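Side-chain contacts in PrgZ (Enterococcus faecalis, PDB 4FAJ), which binds a peptide pheromone as an extracellular, membrane-anchored receptor of the solute-binding protein family 5 and probably serves peptide uptake: residues 142-147 / 214-219; 74-79 / 146-151. All blocks are in the same frame, centred on the assembly; numbering follows the deposited sequence.

Overall arrangement
Both contacts use helix 139-150, and their centres lie about 10 Å apart. Contact 1 (142-147 / 214-219) packs the helix against the start of helix 216-222 and the residue leading into it, Val214. It is partly buried, about 23 Å from the centre of the chain, and no hydrogen bond crosses it. Contact 2 (74-79 / 146-151) joins the end of the same helix to the loop between strand 61-66 and helix 81-90. It is buried, about 15 Å from the centre, and centres on a salt bridge. The two meet where Ile219 CD1 packs 3.7 Å from Arg148 CZ. Val79, in the loop of contact 2, meets the bound peptide.

Contact 1 of 2, residues 142-147 / 214-219; sequences FVAAWQ and VQQKAI
Ala145 and Val214 make the closer of two small apolar touches here. Ala145 CB lies 3.8 Å from Val214 CG2. It is 3.7 Å from the backbone Val214 N as well, so one methyl sits against both a branch and the main chain. In Val214, chi1 of -72° sets CG2 between the backbone N and the carbonyl carbon. That branch is the one that meets the helix. CG1 is turned elsewhere and packs on Pro75. The second touch is looser. Ala144 CB points at the other segment and meets Gln216 CG at 4.1 Å, so it is the aliphatic part of the glutamine that takes part. The chain of Gln216 runs extended beyond CG.

The alanines let the backbones come close. The CA atoms of Ala145 and Val214 are 5.7 Å apart, while those of Ala144 and Gln216 are 7.3 Å apart.

Polar bonds lie within the segments or run to residues outside them. Gln215 is the N-cap of helix 216-222. Its OE1 accepts a weak bond from Ala218 N at 3.1 Å, and its NE2 is held by Asp133. Gln216 N donates to Asp141 OD1, which ties the start of this helix to helix 139-150 just before residue 142. On the other helix, Trp146 NE1 donates to Tyr211 O.

Helix 139-150 thus packs against the loop residue Val214 and the first turn of helix 216-222, away from the zinc sites. Val214 N is buried by the contact and has no partner in the model. Contact between the two segments is apolar, which implies that the directional tie between the two helices comes from Asp141.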
loop_
_atom_site.group_PDB
_atom_site.type_symbol
_atom_site.label_atom_id
_atom_site.label_comp_id
_atom_site.label_asym_id
_atom_site.label_seq_id
_atom_site.Cartn_x
_atom_site.Cartn_y
_atom_site.Cartn_z
ATOM N N PHE A 142 -21.320 -3.629 8.897
ATOM C CA PHE A 142 -20.211 -4.411 8.348
ATOM C C PHE A 142 -20.651 -5.310 7.190
ATOM O O PHE A 142 -19.986 -5.337 6.144
ATOM C CB PHE A 142 -19.501 -5.248 9.433
ATOM C CG PHE A 142 -18.606 -4.444 10.332
ATOM C CD1 PHE A 142 -17.284 -4.194 9.983
ATOM C CD2 PHE A 142 -19.075 -3.957 11.552
ATOM C CE1 PHE A 142 -16.452 -3.452 10.812
ATOM C CE2 PHE A 142 -18.242 -3.222 12.386
ATOM C CZ PHE A 142 -16.931 -2.969 12.009
ATOM N N VAL A 143 -21.769 -6.013 7.362
ATOM C CA VAL A 143 -22.295 -6.887 6.310
ATOM C C VAL A 143 -22.474 -6.122 4.996
ATOM O O VAL A 143 -21.966 -6.543 3.954
ATOM C CB VAL A 143 -23.633 -7.554 6.706
ATOM C CG1 VAL A 143 -24.296 -8.196 5.492
ATOM C CG2 VAL A 143 -23.422 -8.589 7.816
ATOM N N ALA A 144 -23.186 -4.998 5.056
ATOM C CA ALA A 144 -23.427 -4.168 3.871
ATOM C C ALA A 144 -22.142 -3.570 3.280
ATOM O O ALA A 144 -22.026 -3.465 2.059
ATOM C CB ALA A 144 -24.435 -3.056 4.186
ATOM N N ALA A 145 -21.194 -3.179 4.137
ATOM C CA ALA A 145 -19.929 -2.606 3.701
ATOM C C ALA A 145 -19.131 -3.598 2.876
ATOM O O ALA A 145 -18.604 -3.256 1.816
ATOM C CB ALA A 145 -19.080 -2.141 4.935
ATOM N N TRP A 146 -19.048 -4.832 3.365
ATOM C CA TRP A 146 -18.266 -5.870 2.696
ATOM C C TRP A 146 -18.948 -6.378 1.427
ATOM O O TRP A 146 -18.277 -6.674 0.435
ATOM C CB TRP A 146 -17.982 -7.031 3.645
ATOM C CG TRP A 146 -17.195 -6.632 4.872
ATOM C CD1 TRP A 146 -16.589 -5.430 5.117
ATOM C CD2 TRP A 146 -16.919 -7.453 6.009
ATOM N NE1 TRP A 146 -15.979 -5.452 6.349
ATOM C CE2 TRP A 146 -16.151 -6.686 6.906
ATOM C CE3 TRP A 146 -17.240 -8.767 6.352
ATOM C CZ2 TRP A 146 -15.713 -7.182 8.134
ATOM C CZ3 TRP A 146 -16.795 -9.263 7.585
ATOM C CH2 TRP A 146 -16.037 -8.466 8.451
ATOM N N GLN A 147 -20.269 -6.492 1.457
ATOM C CA GLN A 147 -21.022 -6.800 0.242
ATOM C C GLN A 147 -20.717 -5.764 -0.848
ATOM O O GLN A 147 -20.572 -6.091 -2.031
ATOM C CB GLN A 147 -22.527 -6.867 0.524
ATOM C CG GLN A 147 -22.978 -8.187 1.136
ATOM C CD GLN A 147 -24.484 -8.296 1.343
ATOM O OE1 GLN A 147 -24.958 -9.177 2.072
ATOM N NE2 GLN A 147 -25.240 -7.418 0.700
ATOM N N VAL A 214 -18.865 1.064 6.789
ATOM C CA VAL A 214 -19.411 2.357 6.421
ATOM C C VAL A 214 -20.828 2.389 6.935
ATOM O O VAL A 214 -21.464 1.336 7.076
ATOM C CB VAL A 214 -19.370 2.620 4.894
ATOM C CG1 VAL A 214 -17.926 2.876 4.445
ATOM C CG2 VAL A 214 -20.002 1.478 4.132
ATOM N N GLN A 215 -21.322 3.587 7.224
ATOM C CA GLN A 215 -22.629 3.743 7.851
ATOM C C GLN A 215 -23.731 3.550 6.817
ATOM O O GLN A 215 -23.745 4.224 5.795
ATOM C CB GLN A 215 -22.756 5.122 8.490
ATOM C CG GLN A 215 -23.956 5.255 9.419
ATOM C CD GLN A 215 -24.370 6.688 9.634
ATOM O OE1 GLN A 215 -24.618 7.422 8.679
ATOM N NE2 GLN A 215 -24.459 7.096 10.892
ATOM N N GLN A 216 -24.650 2.624 7.081
ATOM C CA GLN A 216 -25.721 2.338 6.128
ATOM C C GLN A 216 -26.530 3.584 5.758
ATOM O O GLN A 216 -26.839 3.789 4.587
ATOM C CB GLN A 216 -26.655 1.256 6.664
ATOM C CG GLN A 216 -26.116 -0.149 6.584
ATOM C CD GLN A 216 -26.981 -1.117 7.354
ATOM O OE1 GLN A 216 -26.861 -1.237 8.577
ATOM N NE2 GLN A 216 -27.876 -1.801 6.652
ATOM N N LYS A 217 -26.873 4.401 6.749
ATOM C CA LYS A 217 -27.659 5.625 6.526
ATOM C C LYS A 217 -26.950 6.594 5.567
ATOM O O LYS A 217 -27.564 7.126 4.639
ATOM C CB LYS A 217 -27.945 6.310 7.869
ATOM C CG LYS A 217 -28.687 7.644 7.786
ATOM C CD LYS A 217 -29.267 8.035 9.152
ATOM C CE LYS A 217 -29.662 9.500 9.197
ATOM N NZ LYS A 217 -28.459 10.374 9.294
ATOM N N ALA A 218 -25.659 6.820 5.805
ATOM C CA ALA A 218 -24.832 7.662 4.935
ATOM C C ALA A 218 -24.715 7.111 3.511
ATOM O O ALA A 218 -24.774 7.881 2.546
ATOM C CB ALA A 218 -23.436 7.845 5.530
ATOM N N ILE A 219 -24.547 5.796 3.385
ATOM C CA ILE A 219 -24.433 5.153 2.077
ATOM C C ILE A 219 -25.744 5.293 1.295
ATOM O O ILE A 219 -25.732 5.564 0.094
ATOM C CB ILE A 219 -24.046 3.655 2.205
ATOM C CG1 ILE A 219 -22.608 3.509 2.728
ATOM C CG2 ILE A 219 -24.214 2.924 0.868
ATOM C CD1 ILE A 219 -21.527 3.873 1.707
#

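Contact 2 of 2, residues 74-79 / 146-151; sequences DPATAV and WQRVVD
Asp74 and Arg148 reach toward each other from opposite directions and meet end-on. The carboxylate and guanidinium planes are 21° apart, so the two flat groups are nearly coplanar. Each oxygen takes one nitrogen. Arg148 NH1 donates to Asp74 OD1 at 2.9 Å, almost straight at 169° and in the guanidinium plane. It uses the syn lone pair of OD1. Arg148 NH2 donates to Asp74 OD2 at 2.6 Å. This bond is more bent, and OD2 is tilted from the guanidinium plane. The two bonds form a bidentate salt bridge that fixes the rotation of both groups. The arginine spans the gap because its chain is extended from CG to NE, starting with CG opposite the backbone N (chi1 -178°).

Asp74 OD1 has a second donor. Ala76 N reaches it at 3.1 Å from above the carboxylate plane, which makes an Asx turn. The turn holds the carboxylate on its own loop, while the arginine grips it from the helix. Asp74 O also accepts from Thr77 N and Ala78 N, so both the side chain and the carbonyl of Asp74 shape this loop. The loop leads into helix 81-90. Its Val79 gives backbone hydrogen bonds and packing to the bound peptide.

Ala76 CB points at the helix and sits beside the salt bridge. It approaches the guanidinium obliquely, 3.5 Å from Arg148 NH1. The same methyl meets Val149 CG2 at 4.1 Å. Here the CA atoms of Ala76 and Val149 come within 5.4 Å. Val149 also packs on Ser156 and Phe162. Ser156 OG is hydrogen-bonded to Ala76 O, and Thr154 OG1 to Arg148 O.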
loop_
_atom_site.group_PDB
_atom_site.type_symbol
_atom_site.label_atom_id
_atom_site.label_comp_id
_atom_site.label_asym_id
_atom_site.label_seq_id
_atom_site.Cartn_x
_atom_site.Cartn_y
_atom_site.Cartn_z
ATOM N N ASP A 74 -13.099 6.743 0.908
ATOM C CA ASP A 74 -13.999 5.588 0.952
ATOM C C ASP A 74 -13.190 4.296 1.134
ATOM O O ASP A 74 -12.402 3.922 0.258
ATOM C CB ASP A 74 -14.825 5.528 -0.330
ATOM C CG ASP A 74 -15.859 4.396 -0.338
ATOM O OD1 ASP A 74 -15.969 3.606 0.630
ATOM O OD2 ASP A 74 -16.575 4.290 -1.355
ATOM N N PRO A 75 -13.412 3.587 2.258
ATOM C CA PRO A 75 -12.765 2.291 2.493
ATOM C C PRO A 75 -12.783 1.344 1.291
ATOM O O PRO A 75 -11.821 0.612 1.053
ATOM C CB PRO A 75 -13.604 1.694 3.636
ATOM C CG PRO A 75 -14.058 2.862 4.403
ATOM C CD PRO A 75 -14.325 3.939 3.367
ATOM N N ALA A 76 -13.884 1.337 0.555
ATOM C CA ALA A 76 -14.027 0.440 -0.578
ATOM C C ALA A 76 -13.066 0.774 -1.718
ATOM O O ALA A 76 -12.682 -0.121 -2.455
ATOM C CB ALA A 76 -15.477 0.434 -1.082
ATOM N N THR A 77 -12.670 2.038 -1.863
ATOM C CA THR A 77 -11.854 2.463 -3.004
ATOM C C THR A 77 -10.432 2.919 -2.667
ATOM O O THR A 77 -9.618 3.039 -3.575
ATOM C CB THR A 77 -12.526 3.607 -3.793
ATOM O OG1 THR A 77 -12.545 4.798 -2.993
ATOM C CG2 THR A 77 -13.955 3.210 -4.216
ATOM N N ALA A 78 -10.132 3.162 -1.388
ATOM C CA ALA A 78 -8.816 3.646 -0.981
ATOM C C ALA A 78 -7.741 2.543 -1.077
ATOM O O ALA A 78 -7.876 1.478 -0.476
ATOM C CB ALA A 78 -8.872 4.208 0.432
ATOM N N VAL A 79 -6.685 2.817 -1.836
ATOM C CA VAL A 79 -5.588 1.869 -2.038
ATOM C C VAL A 79 -4.166 2.470 -1.954
ATOM O O VAL A 79 -3.174 1.721 -1.976
ATOM C CB VAL A 79 -5.775 1.135 -3.386
ATOM C CG1 VAL A 79 -5.403 2.028 -4.562
ATOM C CG2 VAL A 79 -4.972 -0.148 -3.399
ATOM N N TRP A 146 -19.048 -4.832 3.365
ATOM C CA TRP A 146 -18.266 -5.870 2.696
ATOM C C TRP A 146 -18.948 -6.378 1.427
ATOM O O TRP A 146 -18.277 -6.674 0.435
ATOM C CB TRP A 146 -17.982 -7.031 3.645
ATOM C CG TRP A 146 -17.195 -6.632 4.872
ATOM C CD1 TRP A 146 -16.589 -5.430 5.117
ATOM C CD2 TRP A 146 -16.919 -7.453 6.009
ATOM N NE1 TRP A 146 -15.979 -5.452 6.349
ATOM C CE2 TRP A 146 -16.151 -6.686 6.906
ATOM C CE3 TRP A 146 -17.240 -8.767 6.352
ATOM C CZ2 TRP A 146 -15.713 -7.182 8.134
ATOM C CZ3 TRP A 146 -16.795 -9.263 7.585
ATOM C CH2 TRP A 146 -16.037 -8.466 8.451
ATOM N N GLN A 147 -20.269 -6.492 1.457
ATOM C CA GLN A 147 -21.022 -6.800 0.242
ATOM C C GLN A 147 -20.717 -5.764 -0.848
ATOM O O GLN A 147 -20.572 -6.091 -2.031
ATOM C CB GLN A 147 -22.527 -6.867 0.524
ATOM C CG GLN A 147 -22.978 -8.187 1.136
ATOM C CD GLN A 147 -24.484 -8.296 1.343
ATOM O OE1 GLN A 147 -24.958 -9.177 2.072
ATOM N NE2 GLN A 147 -25.240 -7.418 0.700
ATOM N N ARG A 148 -20.589 -4.516 -0.428
ATOM C CA ARG A 148 -20.327 -3.411 -1.330
ATOM C C ARG A 148 -18.933 -3.505 -1.979
ATOM O O ARG A 148 -18.768 -3.150 -3.143
ATOM C CB ARG A 148 -20.492 -2.119 -0.528
ATOM C CG ARG A 148 -20.318 -0.841 -1.259
ATOM C CD ARG A 148 -20.615 0.281 -0.296
ATOM N NE ARG A 148 -20.249 1.556 -0.865
ATOM C CZ ARG A 148 -19.161 2.253 -0.563
ATOM N NH1 ARG A 148 -18.292 1.832 0.355
ATOM N NH2 ARG A 148 -18.968 3.410 -1.170
ATOM N N VAL A 149 -17.939 -3.993 -1.234
ATOM C CA VAL A 149 -16.591 -4.165 -1.785
ATOM C C VAL A 149 -16.554 -5.247 -2.873
ATOM O O VAL A 149 -15.931 -5.053 -3.915
ATOM C CB VAL A 149 -15.542 -4.506 -0.689
ATOM C CG1 VAL A 149 -14.174 -4.762 -1.315
ATOM C CG2 VAL A 149 -15.453 -3.381 0.326
ATOM N N VAL A 150 -17.219 -6.374 -2.639
ATOM C CA VAL A 150 -17.194 -7.485 -3.611
ATOM C C VAL A 150 -18.176 -7.320 -4.788
ATOM O O VAL A 150 -18.017 -7.965 -5.822
ATOM C CB VAL A 150 -17.455 -8.842 -2.946
ATOM C CG1 VAL A 150 -16.321 -9.184 -1.990
ATOM C CG2 VAL A 150 -18.804 -8.849 -2.243
ATOM N N ASP A 151 -19.196 -6.483 -4.612
ATOM C CA ASP A 151 -20.150 -6.148 -5.688
ATOM C C ASP A 151 -19.391 -5.626 -6.921
ATOM O O ASP A 151 -18.760 -4.569 -6.855
ATOM C CB ASP A 151 -21.138 -5.089 -5.185
ATOM C CG ASP A 151 -22.247 -4.774 -6.184
ATOM O OD1 ASP A 151 -22.159 -5.173 -7.366
ATOM O OD2 ASP A 151 -23.213 -4.103 -5.776
#